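Local coordinates for testis-expressed protein 101 (Mus musculus, PDB 7BPS) that takes part in fertilization by controlling sperm binding to the zona pellucida and sperm migration into the oviduct, at residues E40-I45 and V54-S59; G127-A132 and T159-G164. All coordinates share one frame; numbering follows the deposited sequence.

Contact 1: residues E40-I45 and V54-S59; sequences ETVLLI and VLASKS
Val42 and Val54 meet on one face of a two-stranded antiparallel pairing, where residues 40-45 and 54-59 run side by side at 178°. The two side chains slant across each other. With Val42 CG2 anti to the backbone N, this methyl leans over the neighbouring strand and reaches Val54 CG1 at 3.7 Å. It also lies 4.2 Å from Ala56 CB, the small partner of Val42 in a non-hydrogen-bonded pair. One step along, Leu44 CD2 lies beside Val54 CG2 at 4.1 Å, so branched and small aliphatics make a snug, buried apolar patch, with Trp25 touching Val42 and Trp103 touching Leu44.

Two hydrogen-bonded pairs hold the backbones together: Thr41 with Ser57, through Thr41 N to Ser57 O and Ser57 N to Thr41 O, each 2.8 Å, and Leu43 with Leu55. Their side chains occupy the other face and mesh more loosely across the strands. Leu55 CD1 stays 4.3 Å from Leu43 CB and 4.4 Å from Ile45 CD1; both leucines turn instead to Phe151 of strand 143-152. Thr41 and Ser57 suit the polar end of this face because their hydroxyls bond to Gln39.

Glu40 and Lys58 extend alongside each other on the valine face. Their salt bridge, Glu40 OE2 to Lys58 NZ, is long at 3.8 Å, and the place of OE2 is not sure. Opposite charges suit this buried place because each has further partners: Asn86 and Tyr84 for Glu40 OE1, Gln8 OE1 and the carbonyls of Lys96, Asn94 and Trp25 for Lys58 NZ. Beyond this pair the contact gives out at partly exposed Ser59, which does not touch 40-45. This antiparallel pairing is the central hairpin, finger 2, of the three-fingered Ly6/uPAR fold.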
loop_
_atom_site.group_PDB
_atom_site.type_symbol
_atom_site.label_atom_id
_atom_site.label_comp_id
_atom_site.label_asym_id
_atom_site.label_seq_id
_atom_site.Cartn_x
_atom_site.Cartn_y
_atom_site.Cartn_z
ATOM N N GLU A 40 -7.187 -10.942 -3.902
ATOM C CA GLU A 40 -6.808 -9.652 -4.524
ATOM C C GLU A 40 -6.472 -8.718 -3.363
ATOM O O GLU A 40 -7.327 -8.546 -2.466
ATOM C CB GLU A 40 -7.919 -9.130 -5.436
ATOM C CG GLU A 40 -9.266 -9.042 -4.741
ATOM C CD GLU A 40 -10.478 -8.850 -5.640
ATOM O OE1 GLU A 40 -11.546 -8.539 -5.078
ATOM O OE2 GLU A 40 -10.347 -8.993 -6.881
ATOM N N THR A 41 -5.240 -8.221 -3.325
ATOM C CA THR A 41 -4.728 -7.336 -2.256
ATOM C C THR A 41 -4.045 -6.146 -2.910
ATOM O O THR A 41 -3.180 -6.365 -3.765
ATOM C CB THR A 41 -3.743 -8.071 -1.351
ATOM O OG1 THR A 41 -4.425 -9.201 -0.805
ATOM C CG2 THR A 41 -3.190 -7.194 -0.247
ATOM N N VAL A 42 -4.413 -4.935 -2.514
ATOM C CA VAL A 42 -3.736 -3.704 -2.997
ATOM C C VAL A 42 -3.400 -2.845 -1.794
ATOM O O VAL A 42 -4.239 -2.752 -0.902
ATOM C CB VAL A 42 -4.613 -2.965 -4.018
ATOM C CG1 VAL A 42 -5.992 -2.606 -3.468
ATOM C CG2 VAL A 42 -3.902 -1.756 -4.563
ATOM N N LEU A 43 -2.218 -2.240 -1.796
ATOM C CA LEU A 43 -1.765 -1.235 -0.807
ATOM C C LEU A 43 -1.444 0.044 -1.574
ATOM O O LEU A 43 -0.749 -0.047 -2.595
ATOM C CB LEU A 43 -0.532 -1.768 -0.076
ATOM C CG LEU A 43 0.091 -0.843 0.964
ATOM C CD1 LEU A 43 -0.894 -0.399 2.017
ATOM C CD2 LEU A 43 1.258 -1.528 1.634
ATOM N N LEU A 44 -1.933 1.188 -1.090
ATOM C CA LEU A 44 -1.734 2.517 -1.725
ATOM C C LEU A 44 -1.079 3.428 -0.709
ATOM O O LEU A 44 -1.588 3.519 0.403
ATOM C CB LEU A 44 -3.083 3.081 -2.187
ATOM C CG LEU A 44 -3.797 2.237 -3.243
ATOM C CD1 LEU A 44 -4.845 1.323 -2.621
ATOM C CD2 LEU A 44 -4.429 3.105 -4.305
ATOM N N ILE A 45 0.028 4.056 -1.071
ATOM C CA ILE A 45 0.795 4.959 -0.160
ATOM C C ILE A 45 1.087 6.270 -0.892
ATOM O O ILE A 45 1.565 6.227 -2.044
ATOM C CB ILE A 45 2.076 4.285 0.329
ATOM C CG1 ILE A 45 1.788 2.924 0.964
ATOM C CG2 ILE A 45 2.805 5.201 1.279
ATOM C CD1 ILE A 45 2.992 2.022 1.068
ATOM N N VAL A 54 1.367 2.096 -5.710
ATOM C CA VAL A 54 0.369 0.998 -5.753
ATOM C C VAL A 54 1.110 -0.345 -5.865
ATOM O O VAL A 54 1.829 -0.577 -6.895
ATOM C CB VAL A 54 -0.643 1.230 -6.880
ATOM C CG1 VAL A 54 -1.734 0.212 -6.859
ATOM C CG2 VAL A 54 -1.256 2.608 -6.775
ATOM N N LEU A 55 1.007 -1.154 -4.798
ATOM C CA LEU A 55 1.392 -2.581 -4.743
ATOM C C LEU A 55 0.091 -3.383 -4.861
ATOM O O LEU A 55 -0.723 -3.363 -3.911
ATOM C CB LEU A 55 2.146 -2.886 -3.442
ATOM C CG LEU A 55 3.384 -2.023 -3.176
ATOM C CD1 LEU A 55 3.034 -0.810 -2.315
ATOM C CD2 LEU A 55 4.507 -2.804 -2.514
ATOM N N ALA A 56 -0.127 -4.002 -6.020
ATOM C CA ALA A 56 -1.344 -4.766 -6.368
ATOM C C ALA A 56 -0.975 -6.221 -6.684
ATOM O O ALA A 56 -0.181 -6.480 -7.630
ATOM C CB ALA A 56 -2.074 -4.114 -7.522
ATOM N N SER A 57 -1.565 -7.135 -5.916
ATOM C CA SER A 57 -1.358 -8.594 -6.010
ATOM C C SER A 57 -2.689 -9.316 -6.244
ATOM O O SER A 57 -3.623 -9.098 -5.469
ATOM C CB SER A 57 -0.702 -9.112 -4.784
ATOM O OG SER A 57 -0.729 -10.511 -4.816
ATOM N N LYS A 58 -2.736 -10.158 -7.278
ATOM C CA LYS A 58 -3.771 -11.200 -7.468
ATOM C C LYS A 58 -3.068 -12.553 -7.639
ATOM O O LYS A 58 -2.059 -12.615 -8.347
ATOM C CB LYS A 58 -4.658 -10.845 -8.653
ATOM C CG LYS A 58 -5.567 -9.655 -8.408
ATOM C CD LYS A 58 -6.708 -9.583 -9.390
ATOM C CE LYS A 58 -7.529 -8.317 -9.242
ATOM N NZ LYS A 58 -8.672 -8.317 -10.185
ATOM N N SER A 59 -3.561 -13.595 -6.968
ATOM C CA SER A 59 -2.942 -14.941 -6.996
ATOM C C SER A 59 -3.861 -16.022 -6.425
ATOM O O SER A 59 -4.900 -15.731 -5.767
ATOM C CB SER A 59 -1.604 -14.938 -6.292
ATOM O OG SER A 59 -1.748 -14.852 -4.889
#

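Contact 2: residues G127-A132 and T159-G164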
loop_
_atom_site.group_PDB
_atom_site.type_symbol
_atom_site.label_atom_id
_atom_site.label_comp_id
_atom_site.label_asym_id
_atom_site.label_seq_id
_atom_site.Cartn_x
_atom_site.Cartn_y
_atom_site.Cartn_z
ATOM N N GLY A 127 11.847 2.203 -4.521
ATOM C CA GLY A 127 13.295 2.383 -4.392
ATOM C C GLY A 127 13.608 3.580 -3.530
ATOM O O GLY A 127 13.308 3.549 -2.333
ATOM N N SER A 128 14.224 4.586 -4.133
ATOM C CA SER A 128 14.652 5.830 -3.461
ATOM C C SER A 128 14.057 7.031 -4.200
ATOM O O SER A 128 13.955 6.989 -5.449
ATOM C CB SER A 128 16.147 5.909 -3.377
ATOM O OG SER A 128 16.579 5.229 -2.220
ATOM N N CYS A 129 13.620 8.025 -3.431
ATOM C CA CYS A 129 13.170 9.336 -3.963
ATOM C C CYS A 129 14.360 9.967 -4.675
ATOM O O CYS A 129 15.476 9.930 -4.105
ATOM C CB CYS A 129 12.691 10.252 -2.844
ATOM S SG CYS A 129 11.279 9.585 -1.930
ATOM N N SER A 130 14.136 10.523 -5.855
ATOM C CA SER A 130 15.147 11.337 -6.566
ATOM C C SER A 130 15.340 12.682 -5.838
ATOM O O SER A 130 16.441 13.260 -5.923
ATOM C CB SER A 130 14.768 11.484 -8.026
ATOM O OG SER A 130 13.442 11.966 -8.157
ATOM N N SER A 131 14.315 13.161 -5.131
ATOM C CA SER A 131 14.326 14.436 -4.364
ATOM C C SER A 131 13.211 14.406 -3.318
ATOM O O SER A 131 12.290 13.616 -3.455
ATOM C CB SER A 131 14.165 15.654 -5.271
ATOM O OG SER A 131 13.042 15.527 -6.139
ATOM N N ALA A 132 13.270 15.313 -2.357
ATOM C CA ALA A 132 12.303 15.433 -1.249
ATOM C C ALA A 132 12.178 16.908 -0.898
ATOM O O ALA A 132 12.671 17.385 0.136
ATOM C CB ALA A 132 12.755 14.585 -0.083
ATOM N N THR A 159 10.865 -2.190 -2.132
ATOM C CA THR A 159 11.043 -1.136 -1.103
ATOM C C THR A 159 10.337 0.151 -1.564
ATOM O O THR A 159 10.373 0.489 -2.779
ATOM C CB THR A 159 12.471 -0.629 -0.860
ATOM O OG1 THR A 159 13.294 -0.806 -2.007
ATOM C CG2 THR A 159 13.137 -1.236 0.334
ATOM N N VAL A 160 9.818 0.879 -0.591
ATOM C CA VAL A 160 9.153 2.182 -0.775
ATOM C C VAL A 160 9.817 3.148 0.193
ATOM O O VAL A 160 9.866 2.839 1.411
ATOM C CB VAL A 160 7.643 2.069 -0.556
ATOM C CG1 VAL A 160 6.968 3.407 -0.808
ATOM C CG2 VAL A 160 7.036 0.975 -1.428
ATOM N N GLN A 161 10.363 4.235 -0.338
ATOM C CA GLN A 161 10.828 5.357 0.499
ATOM C C GLN A 161 9.677 6.373 0.623
ATOM O O GLN A 161 9.028 6.691 -0.419
ATOM C CB GLN A 161 12.090 5.954 -0.095
ATOM C CG GLN A 161 12.583 7.120 0.729
ATOM C CD GLN A 161 14.040 7.420 0.508
ATOM O OE1 GLN A 161 14.793 7.529 1.468
ATOM N NE2 GLN A 161 14.433 7.566 -0.739
ATOM N N VAL A 162 9.419 6.814 1.859
ATOM C CA VAL A 162 8.301 7.728 2.204
ATOM C C VAL A 162 8.830 8.783 3.171
ATOM O O VAL A 162 9.307 8.413 4.290
ATOM C CB VAL A 162 7.117 6.973 2.823
ATOM C CG1 VAL A 162 5.954 7.927 3.065
ATOM C CG2 VAL A 162 6.671 5.807 1.979
ATOM N N LYS A 163 8.735 10.051 2.770
ATOM C CA LYS A 163 9.066 11.203 3.657
ATOM C C LYS A 163 7.896 12.171 3.676
ATOM O O LYS A 163 7.276 12.350 2.608
ATOM C CB LYS A 163 10.323 11.924 3.170
ATOM C CG LYS A 163 11.547 11.027 3.033
ATOM C CD LYS A 163 12.764 11.766 2.591
ATOM C CE LYS A 163 13.972 10.868 2.467
ATOM N NZ LYS A 163 15.184 11.705 2.429
ATOM N N GLY A 164 7.632 12.796 4.825
ATOM C CA GLY A 164 6.684 13.920 4.870
ATOM C C GLY A 164 6.179 14.213 6.263
ATOM O O GLY A 164 6.518 13.447 7.196
#
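Gly127 N donates to Thr159 O a nearly straight hydrogen bond of 2.9 Å, its nitrogen lying well above the carbonyl plane, after which the loop runs on in almost the same direction as strand 159-163, 9° apart. Glycine suits this bend, since its phi is positive (87°), and its carbonyl oxygen accepts a bond from Arg148.

The strand offers Thr159, Gln161 and Lys163 to the loop. Thr159 OG1 lies 4.0 Å from Gly127 CA, against a residue with no side chain. Gln161 does most of the covering: its CB lies 3.5 Å from Gly127 O and its CG 3.9 Å from Cys129 SG. With CG anti to the backbone N (chi1 179°) and the chain extended, the amide is carried up against the backbone of Ser128 and Cys129; a long polar side chain fits here because its flexible aliphatic stem can span from strand to loop. Farther along, Ala132 CB rests on Lys163 CD at 3.9 Å, a small methyl against the aliphatic stem of a lysine. Val160 and Val162 turn the other way, into the buried side.

Cys129 is tied by a disulfide to Cys123, which also forms a backbone hydrogen bond with Lys163, so the loop is joined to the strand next to 159-163. A short disulfide of this kind within finger 1 is a feature of many Ly6/uPAR domains, seen here in the second one.

In the fold
Contacts 1 and 2 belong to different Ly6/uPAR domains of the tandem pair, their centres about 19 Å apart, yet the two domains meet between them. Ile45 CG2 of contact 1 packs on Val162 CG2 of contact 2 at 4.0 Å. Strand 158-163 pairs with strand 143-152, which supplies Leu149 and Phe151 to the first domain; Phe151 also touches Val160, so Phe151 touches both the hairpin of contact 1 and the strand of contact 2. Contact 2 itself faces the surface, whereas contact 1 is buried. At the far end of contact 1, the side chain of Lys58 lies about 9 Å from the sugars of an attached glycan.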